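PDB 3ORY: flap endonuclease 1 from Desulfurococcus amylolyticus, which probably cuts 5' flaps from branched DNA intermediates of replication and repair. Local coordinates for residues Asp41-Leu46 against Ala139-Glu144; Tyr47-Ala52 against Ser73-Arg78. All coordinates share one frame; numbering follows the deposited sequence.

How the contacts relate
Following the chain from its N terminus, strand 37-41 runs into helix 42-52, and both contacts draw on that helix: its first turn belongs to contact 1, the rest to contact 2. Contact 2 closes the shorter loop, bringing Tyr-47-Ala-52 against Ser-73-Arg-78 of helix 70-84, the helix that precedes strand 88-93. The chain then passes through helices 102-125 and 128-134 before Ala-139-Glu-144 returns to Asp-41-Leu-46 and closes contact 1. Contact 2 is therefore nested within contact 1. Their centres are about 10 Å apart, and they touch directly where Ala-139 CB packs on Leu-50 CD2. Helix 42-52 is thus tied to helix 70-84 and to the lead-in of helix 143-156.

Contact 1: residues Asp41-Leu46 against Ala139-Glu144; sequences DGYNAL and AKLTEE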
ATOM      1  N   ASP A  41       1.735   2.593  -5.435  1.00 24.00           N
ATOM      2  CA  ASP A  41       2.106   3.559  -4.424  1.00 23.41           C
ATOM      3  C   ASP A  41       3.313   3.029  -3.668  1.00 23.34           C
ATOM      4  O   ASP A  41       3.301   1.900  -3.163  1.00 23.59           O
ATOM      5  CB  ASP A  41       0.958   3.867  -3.477  1.00 23.08           C
ATOM      6  CG  ASP A  41       1.314   4.948  -2.496  1.00 23.43           C
ATOM      7  OD1 ASP A  41       1.209   6.140  -2.858  1.00 23.67           O
ATOM      8  OD2 ASP A  41       1.728   4.605  -1.368  1.00 23.46           O
ATOM      9  N   GLY A  42       4.360   3.847  -3.644  1.00 23.13           N
ATOM     10  CA  GLY A  42       5.663   3.462  -3.113  1.00 23.29           C
ATOM     11  C   GLY A  42       5.660   3.189  -1.614  1.00 23.06           C
ATOM     12  O   GLY A  42       6.041   2.110  -1.189  1.00 23.55           O
ATOM     13  N   TYR A  43       5.216   4.157  -0.816  1.00 22.50           N
ATOM     14  CA  TYR A  43       5.235   4.004   0.650  1.00 22.36           C
ATOM     15  C   TYR A  43       4.371   2.830   1.085  1.00 21.96           C
ATOM     16  O   TYR A  43       4.775   2.059   1.952  1.00 21.87           O
ATOM     17  CB  TYR A  43       4.802   5.304   1.373  1.00 21.85           C
ATOM     18  CG  TYR A  43       5.808   6.443   1.314  1.00 22.44           C
ATOM     19  CD1 TYR A  43       6.924   6.385   0.475  1.00 23.03           C
ATOM     20  CD2 TYR A  43       5.622   7.601   2.076  1.00 22.41           C
ATOM     21  CE1 TYR A  43       7.833   7.449   0.410  1.00 22.30           C
ATOM     22  CE2 TYR A  43       6.534   8.664   2.021  1.00 21.44           C
ATOM     23  CZ  TYR A  43       7.629   8.578   1.184  1.00 22.14           C
ATOM     24  OH  TYR A  43       8.528   9.621   1.103  1.00 21.84           O
ATOM     25  N   ASN A  44       3.188   2.684   0.486  1.00 22.44           N
ATOM     26  CA  ASN A  44       2.299   1.603   0.894  1.00 23.17           C
ATOM     27  C   ASN A  44       2.933   0.244   0.625  1.00 23.27           C
ATOM     28  O   ASN A  44       2.873  -0.647   1.474  1.00 23.58           O
ATOM     29  CB  ASN A  44       0.927   1.683   0.215  1.00 23.43           C
ATOM     30  CG  ASN A  44      -0.124   0.921   0.967  1.00 25.50           C
ATOM     31  OD1 ASN A  44      -0.814   1.482   1.838  1.00 29.10           O
ATOM     32  ND2 ASN A  44      -0.255  -0.368   0.665  1.00 24.34           N
ATOM     33  N   ALA A  45       3.536   0.089  -0.553  1.00 23.12           N
ATOM     34  CA  ALA A  45       4.234  -1.153  -0.885  1.00 23.83           C
ATOM     35  C   ALA A  45       5.362  -1.435   0.095  1.00 24.00           C
ATOM     36  O   ALA A  45       5.505  -2.557   0.557  1.00 24.49           O
ATOM     37  CB  ALA A  45       4.763  -1.133  -2.344  1.00 23.95           C
ATOM     38  N   LEU A  46       6.161  -0.422   0.420  1.00 23.74           N
ATOM     39  CA  LEU A  46       7.287  -0.634   1.332  1.00 23.97           C
ATOM     40  C   LEU A  46       6.804  -1.042   2.718  1.00 24.43           C
ATOM     41  O   LEU A  46       7.416  -1.885   3.361  1.00 25.32           O
ATOM     42  CB  LEU A  46       8.204   0.610   1.397  1.00 23.32           C
ATOM     43  CG  LEU A  46       8.890   0.977   0.073  1.00 23.79           C
ATOM     44  CD1 LEU A  46       9.761   2.241   0.207  1.00 22.79           C
ATOM     45  CD2 LEU A  46       9.719  -0.174  -0.468  1.00 24.87           C
ATOM     46  N   ALA A 139       7.805  -2.080  11.941  1.00 38.22           N
ATOM     47  CA  ALA A 139       8.984  -1.326  11.546  1.00 36.88           C
ATOM     48  C   ALA A 139       8.608   0.070  11.036  1.00 35.34           C
ATOM     49  O   ALA A 139       7.572   0.246  10.388  1.00 35.43           O
ATOM     50  CB  ALA A 139       9.772  -2.095  10.495  1.00 37.04           C
ATOM     51  N   LYS A 140       9.439   1.057  11.350  1.00 33.73           N
ATOM     52  CA  LYS A 140       9.268   2.408  10.815  1.00 32.65           C
ATOM     53  C   LYS A 140       9.885   2.512   9.420  1.00 30.69           C
ATOM     54  O   LYS A 140      11.002   2.056   9.189  1.00 30.26           O
ATOM     55  CB  LYS A 140       9.914   3.444  11.739  1.00 33.00           C
ATOM     56  CG  LYS A 140       9.196   3.654  13.057  1.00 36.24           C
ATOM     57  CD  LYS A 140      10.019   4.483  14.062  1.00 41.30           C
ATOM     58  CE  LYS A 140       9.270   4.656  15.402  1.00 43.04           C
ATOM     59  NZ  LYS A 140      10.083   5.311  16.465  1.00 45.55           N
ATOM     60  N   LEU A 141       9.156   3.110   8.485  1.00 29.16           N
ATOM     61  CA  LEU A 141       9.736   3.460   7.184  1.00 27.03           C
ATOM     62  C   LEU A 141      10.450   4.798   7.313  1.00 26.60           C
ATOM     63  O   LEU A 141       9.838   5.790   7.693  1.00 25.57           O
ATOM     64  CB  LEU A 141       8.652   3.541   6.099  1.00 26.81           C
ATOM     65  CG  LEU A 141       9.130   3.882   4.680  1.00 24.97           C
ATOM     66  CD1 LEU A 141      10.071   2.785   4.156  1.00 23.22           C
ATOM     67  CD2 LEU A 141       7.935   4.076   3.754  1.00 23.94           C
ATOM     68  N   THR A 142      11.742   4.824   6.994  1.00 26.22           N
ATOM     69  CA  THR A 142      12.525   6.057   7.076  1.00 26.50           C
ATOM     70  C   THR A 142      12.879   6.584   5.688  1.00 26.58           C
ATOM     71  O   THR A 142      12.798   5.862   4.695  1.00 26.60           O
ATOM     72  CB  THR A 142      13.848   5.852   7.824  1.00 26.53           C
ATOM     73  OG1 THR A 142      14.745   5.135   6.972  1.00 26.53           O
ATOM     74  CG2 THR A 142      13.641   5.086   9.146  1.00 27.74           C
ATOM     75  N   GLU A 143      13.280   7.847   5.638  1.00 27.24           N
ATOM     76  CA  GLU A 143      13.731   8.472   4.399  1.00 28.00           C
ATOM     77  C   GLU A 143      14.915   7.725   3.750  1.00 28.42           C
ATOM     78  O   GLU A 143      14.953   7.574   2.534  1.00 28.13           O
ATOM     79  CB  GLU A 143      14.032   9.967   4.651  1.00 28.48           C
ATOM     80  CG  GLU A 143      14.569  10.764   3.444  1.00 30.14           C
ATOM     81  CD  GLU A 143      13.656  10.739   2.217  1.00 31.17           C
ATOM     82  OE1 GLU A 143      12.425  10.477   2.335  1.00 30.19           O
ATOM     83  OE2 GLU A 143      14.196  10.975   1.113  1.00 32.80           O
ATOM     84  N   GLU A 144      15.861   7.239   4.558  1.00 28.67           N
ATOM     85  CA  GLU A 144      16.984   6.446   4.037  1.00 29.70           C
ATOM     86  C   GLU A 144      16.508   5.158   3.350  1.00 28.88           C
ATOM     87  O   GLU A 144      17.032   4.785   2.293  1.00 28.45           O
ATOM     88  CB  GLU A 144      18.027   6.136   5.139  1.00 30.83           C
ATOM     89  CG  GLU A 144      19.110   5.106   4.730  1.00 35.86           C
ATOM     90  CD  GLU A 144      20.166   4.840   5.817  1.00 42.23           C
ATOM     91  OE1 GLU A 144      19.910   5.110   7.012  1.00 45.69           O
ATOM     92  OE2 GLU A 144      21.265   4.350   5.475  1.00 45.72           O
TER
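Leu-141 presses its branched end against Tyr-43 and Leu-46 where helix 42-52 leaves strand 37-41 in the PIN-like nuclease fold. The leucine sits on the loop just before helix 143-156. Its CB lies against the ring of Tyr-47, whose hydroxyl also receives a weak hydrogen bond from the leucine's backbone N. With CG anti to that N (chi1 -179°), both methyls are carried toward helix 42-52. From there the fork divides the work: CD1 meets Leu-46 at CB and at CD1, each 4.0 Å away, while CD2 reaches Tyr-43 CG, also at 4.0 Å, coming obliquely to the ring. A leucine suits this place because its two methyls can fill two neighbouring sites, and it crosses both partners at about a right angle. Tyr-43 is apolar at its base but polar at its end, where OH is hydrogen-bonded to Lys-96 O; Glu-143 OE1 stays 4.2 Å from that OH, near it but not bonded. Both helices begin with a side-chain cap. Thr-142 OG1 is hydrogen-bonded to Met-145 N at the start of helix 143-156. Asp-41, whose carboxylate also lies close to that of Glu-168, caps helix 42-52: its OD2 accepts from Asn-44 N at 3.0 Å, with an N-H...O angle of 160°.

Contact 2: residues Tyr47-Ala52 against Ser73-Arg78; sequences YQFLAA and SGLFYR
Helix 47-52 crosses helix 73-78 at 104°, with axes 9.0 Å apart, and the backbones come nearest at Phe-49 and Gly-74, whose CA atoms are separated by 5.0 Å. Phe-49 lays one face of its ring flat on the backbone of the other helix. Gly-74 CA makes a CH-pi contact there, 3.7 Å from the ring centroid and 20° off the normal, and Gly-74 C lies above the same face, over its centre. The same peptide continues toward the rim, where Leu-75 N lies 3.4 Å from Phe-49 CD2. Glycine suits this position because a CB here would point toward the other helix and clash with Phe-49 CG. The two helices belong to the connection between the parallel neighbours 37-41 and 88-93, a beta-alpha-beta crossover of the PIN-like fold, here with two helices between the strands. Around the ring, Leu-75 CD1 packs on Phe-49 CE2 at 3.9 Å, while the leucine side chain also touches Ala-149 and Leu-153 of helix 143-156. Arg-78 gives its aliphatic base to the contact: CB approaches Phe-49 CE1 obliquely, at 3.8 Å, with CG close by. Shortening Phe-49 to an alanine would remove the ring, and is likely to open a gap over Gly-74 and leave Leu-75 CD1 and the base of Arg-78 without their apolar partner. The arginine chain bends at chi2 (62°) and again at chi3, and its guanidinium ends hydrogen-bonded through NH2 to Ser-205 O and more weakly through NH1 to Leu-202 O.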
ATOM      1  N   TYR A  47       5.698  -0.448   3.167  1.00 24.42           N
ATOM      2  CA  TYR A  47       5.062  -0.850   4.417  1.00 24.86           C
ATOM      3  C   TYR A  47       4.560  -2.295   4.385  1.00 25.66           C
ATOM      4  O   TYR A  47       4.697  -3.026   5.381  1.00 25.54           O
ATOM      5  CB  TYR A  47       3.934   0.127   4.804  1.00 25.18           C
ATOM      6  CG  TYR A  47       4.444   1.275   5.654  1.00 26.76           C
ATOM      7  CD1 TYR A  47       5.074   1.026   6.883  1.00 29.03           C
ATOM      8  CD2 TYR A  47       4.335   2.595   5.229  1.00 29.26           C
ATOM      9  CE1 TYR A  47       5.555   2.057   7.670  1.00 30.41           C
ATOM     10  CE2 TYR A  47       4.832   3.656   6.020  1.00 28.83           C
ATOM     11  CZ  TYR A  47       5.431   3.368   7.231  1.00 30.92           C
ATOM     12  OH  TYR A  47       5.927   4.375   8.020  1.00 33.28           O
ATOM     13  N   GLN A  48       3.986  -2.708   3.251  1.00 25.08           N
ATOM     14  CA  GLN A  48       3.543  -4.105   3.102  1.00 26.45           C
ATOM     15  C   GLN A  48       4.712  -5.081   3.233  1.00 26.68           C
ATOM     16  O   GLN A  48       4.606  -6.086   3.950  1.00 26.87           O
ATOM     17  CB  GLN A  48       2.811  -4.346   1.779  1.00 26.61           C
ATOM     18  CG  GLN A  48       1.544  -3.527   1.578  1.00 27.57           C
ATOM     19  CD  GLN A  48       0.660  -3.444   2.817  1.00 29.79           C
ATOM     20  OE1 GLN A  48       0.415  -4.444   3.510  1.00 27.85           O
ATOM     21  NE2 GLN A  48       0.150  -2.248   3.086  1.00 28.36           N
ATOM     22  N   PHE A  49       5.820  -4.763   2.562  1.00 26.61           N
ATOM     23  CA  PHE A  49       7.027  -5.598   2.617  1.00 27.62           C
ATOM     24  C   PHE A  49       7.625  -5.642   4.026  1.00 28.15           C
ATOM     25  O   PHE A  49       8.077  -6.701   4.497  1.00 28.73           O
ATOM     26  CB  PHE A  49       8.070  -5.096   1.619  1.00 27.07           C
ATOM     27  CG  PHE A  49       7.581  -5.050   0.191  1.00 27.62           C
ATOM     28  CD1 PHE A  49       6.725  -6.032  -0.304  1.00 26.67           C
ATOM     29  CD2 PHE A  49       8.010  -4.035  -0.669  1.00 27.45           C
ATOM     30  CE1 PHE A  49       6.267  -5.996  -1.631  1.00 28.02           C
ATOM     31  CE2 PHE A  49       7.569  -3.992  -2.001  1.00 26.64           C
ATOM     32  CZ  PHE A  49       6.700  -4.976  -2.484  1.00 26.13           C
ATOM     33  N   LEU A  50       7.618  -4.496   4.700  1.00 27.91           N
ATOM     34  CA  LEU A  50       8.103  -4.419   6.074  1.00 28.97           C
ATOM     35  C   LEU A  50       7.330  -5.348   7.007  1.00 30.13           C
ATOM     36  O   LEU A  50       7.921  -5.982   7.883  1.00 31.08           O
ATOM     37  CB  LEU A  50       8.066  -2.972   6.595  1.00 28.12           C
ATOM     38  CG  LEU A  50       9.152  -2.025   6.090  1.00 27.20           C
ATOM     39  CD1 LEU A  50       8.867  -0.574   6.531  1.00 26.36           C
ATOM     40  CD2 LEU A  50      10.536  -2.466   6.571  1.00 27.36           C
ATOM     41  N   ALA A  51       6.020  -5.449   6.794  1.00 30.35           N
ATOM     42  CA  ALA A  51       5.161  -6.281   7.627  1.00 31.75           C
ATOM     43  C   ALA A  51       5.145  -7.757   7.202  1.00 33.25           C
ATOM     44  O   ALA A  51       5.048  -8.650   8.049  1.00 33.88           O
ATOM     45  CB  ALA A  51       3.729  -5.718   7.633  1.00 31.35           C
ATOM     46  N   ALA A  52       5.226  -8.015   5.898  1.00 33.71           N
ATOM     47  CA  ALA A  52       4.994  -9.376   5.379  1.00 34.56           C
ATOM     48  C   ALA A  52       6.264 -10.222   5.246  1.00 35.46           C
ATOM     49  O   ALA A  52       6.205 -11.455   5.305  1.00 35.90           O
ATOM     50  CB  ALA A  52       4.244  -9.322   4.042  1.00 34.24           C
ATOM     51  N   SER A  73      13.966  -6.550   0.177  1.00 28.91           N
ATOM     52  CA  SER A  73      13.708  -7.923  -0.226  1.00 29.57           C
ATOM     53  C   SER A  73      12.360  -8.038  -0.934  1.00 29.32           C
ATOM     54  O   SER A  73      12.264  -8.588  -2.035  1.00 29.48           O
ATOM     55  CB  SER A  73      13.743  -8.846   0.988  1.00 30.30           C
ATOM     56  OG  SER A  73      13.657 -10.186   0.578  1.00 31.51           O
ATOM     57  N   GLY A  74      11.323  -7.504  -0.298  1.00 28.70           N
ATOM     58  CA  GLY A  74      10.007  -7.400  -0.926  1.00 28.41           C
ATOM     59  C   GLY A  74      10.030  -6.669  -2.249  1.00 27.98           C
ATOM     60  O   GLY A  74       9.508  -7.169  -3.255  1.00 28.44           O
ATOM     61  N   LEU A  75      10.647  -5.490  -2.266  1.00 26.87           N
ATOM     62  CA  LEU A  75      10.669  -4.702  -3.476  1.00 26.88           C
ATOM     63  C   LEU A  75      11.354  -5.457  -4.627  1.00 27.55           C
ATOM     64  O   LEU A  75      10.882  -5.429  -5.757  1.00 27.64           O
ATOM     65  CB  LEU A  75      11.346  -3.357  -3.234  1.00 26.11           C
ATOM     66  CG  LEU A  75      11.193  -2.282  -4.312  1.00 25.87           C
ATOM     67  CD1 LEU A  75       9.741  -1.877  -4.501  1.00 24.73           C
ATOM     68  CD2 LEU A  75      12.010  -1.065  -3.922  1.00 22.64           C
ATOM     69  N   PHE A  76      12.466  -6.114  -4.327  1.00 27.61           N
ATOM     70  CA  PHE A  76      13.180  -6.898  -5.326  1.00 28.67           C
ATOM     71  C   PHE A  76      12.347  -8.071  -5.848  1.00 29.02           C
ATOM     72  O   PHE A  76      12.006  -8.123  -7.031  1.00 28.81           O
ATOM     73  CB  PHE A  76      14.512  -7.383  -4.744  1.00 29.02           C
ATOM     74  CG  PHE A  76      15.355  -8.188  -5.706  1.00 31.09           C
ATOM     75  CD1 PHE A  76      15.847  -7.616  -6.883  1.00 30.87           C
ATOM     76  CD2 PHE A  76      15.688  -9.512  -5.413  1.00 32.02           C
ATOM     77  CE1 PHE A  76      16.647  -8.371  -7.763  1.00 31.44           C
ATOM     78  CE2 PHE A  76      16.486 -10.268  -6.284  1.00 31.99           C
ATOM     79  CZ  PHE A  76      16.967  -9.694  -7.455  1.00 32.61           C
ATOM     80  N   TYR A  77      12.002  -8.990  -4.960  1.00 29.56           N
ATOM     81  CA  TYR A  77      11.361 -10.237  -5.369  1.00 31.42           C
ATOM     82  C   TYR A  77       9.940 -10.059  -5.896  1.00 31.46           C
ATOM     83  O   TYR A  77       9.558 -10.719  -6.859  1.00 31.96           O
ATOM     84  CB  TYR A  77      11.421 -11.284  -4.248  1.00 31.80           C
ATOM     85  CG  TYR A  77      12.831 -11.785  -4.006  1.00 33.93           C
ATOM     86  CD1 TYR A  77      13.490 -12.568  -4.968  1.00 35.24           C
ATOM     87  CD2 TYR A  77      13.511 -11.487  -2.823  1.00 34.47           C
ATOM     88  CE1 TYR A  77      14.793 -13.034  -4.755  1.00 36.22           C
ATOM     89  CE2 TYR A  77      14.817 -11.957  -2.600  1.00 34.43           C
ATOM     90  CZ  TYR A  77      15.446 -12.720  -3.572  1.00 36.06           C
ATOM     91  OH  TYR A  77      16.729 -13.174  -3.362  1.00 37.43           O
ATOM     92  N   ARG A  78       9.169  -9.164  -5.275  1.00 30.71           N
ATOM     93  CA  ARG A  78       7.800  -8.916  -5.721  1.00 30.58           C
ATOM     94  C   ARG A  78       7.769  -8.216  -7.076  1.00 30.02           C
ATOM     95  O   ARG A  78       6.941  -8.552  -7.925  1.00 29.70           O
ATOM     96  CB  ARG A  78       7.016  -8.109  -4.682  1.00 30.38           C
ATOM     97  CG  ARG A  78       5.604  -7.695  -5.109  1.00 33.26           C
ATOM     98  CD  ARG A  78       4.703  -8.910  -5.367  1.00 37.96           C
ATOM     99  NE  ARG A  78       4.667  -9.831  -4.228  1.00 40.18           N
ATOM    100  CZ  ARG A  78       3.694 -10.713  -4.011  1.00 42.94           C
ATOM    101  NH1 ARG A  78       2.663 -10.787  -4.841  1.00 43.24           N
ATOM    102  NH2 ARG A  78       3.741 -11.510  -2.954  1.00 44.09           N
TER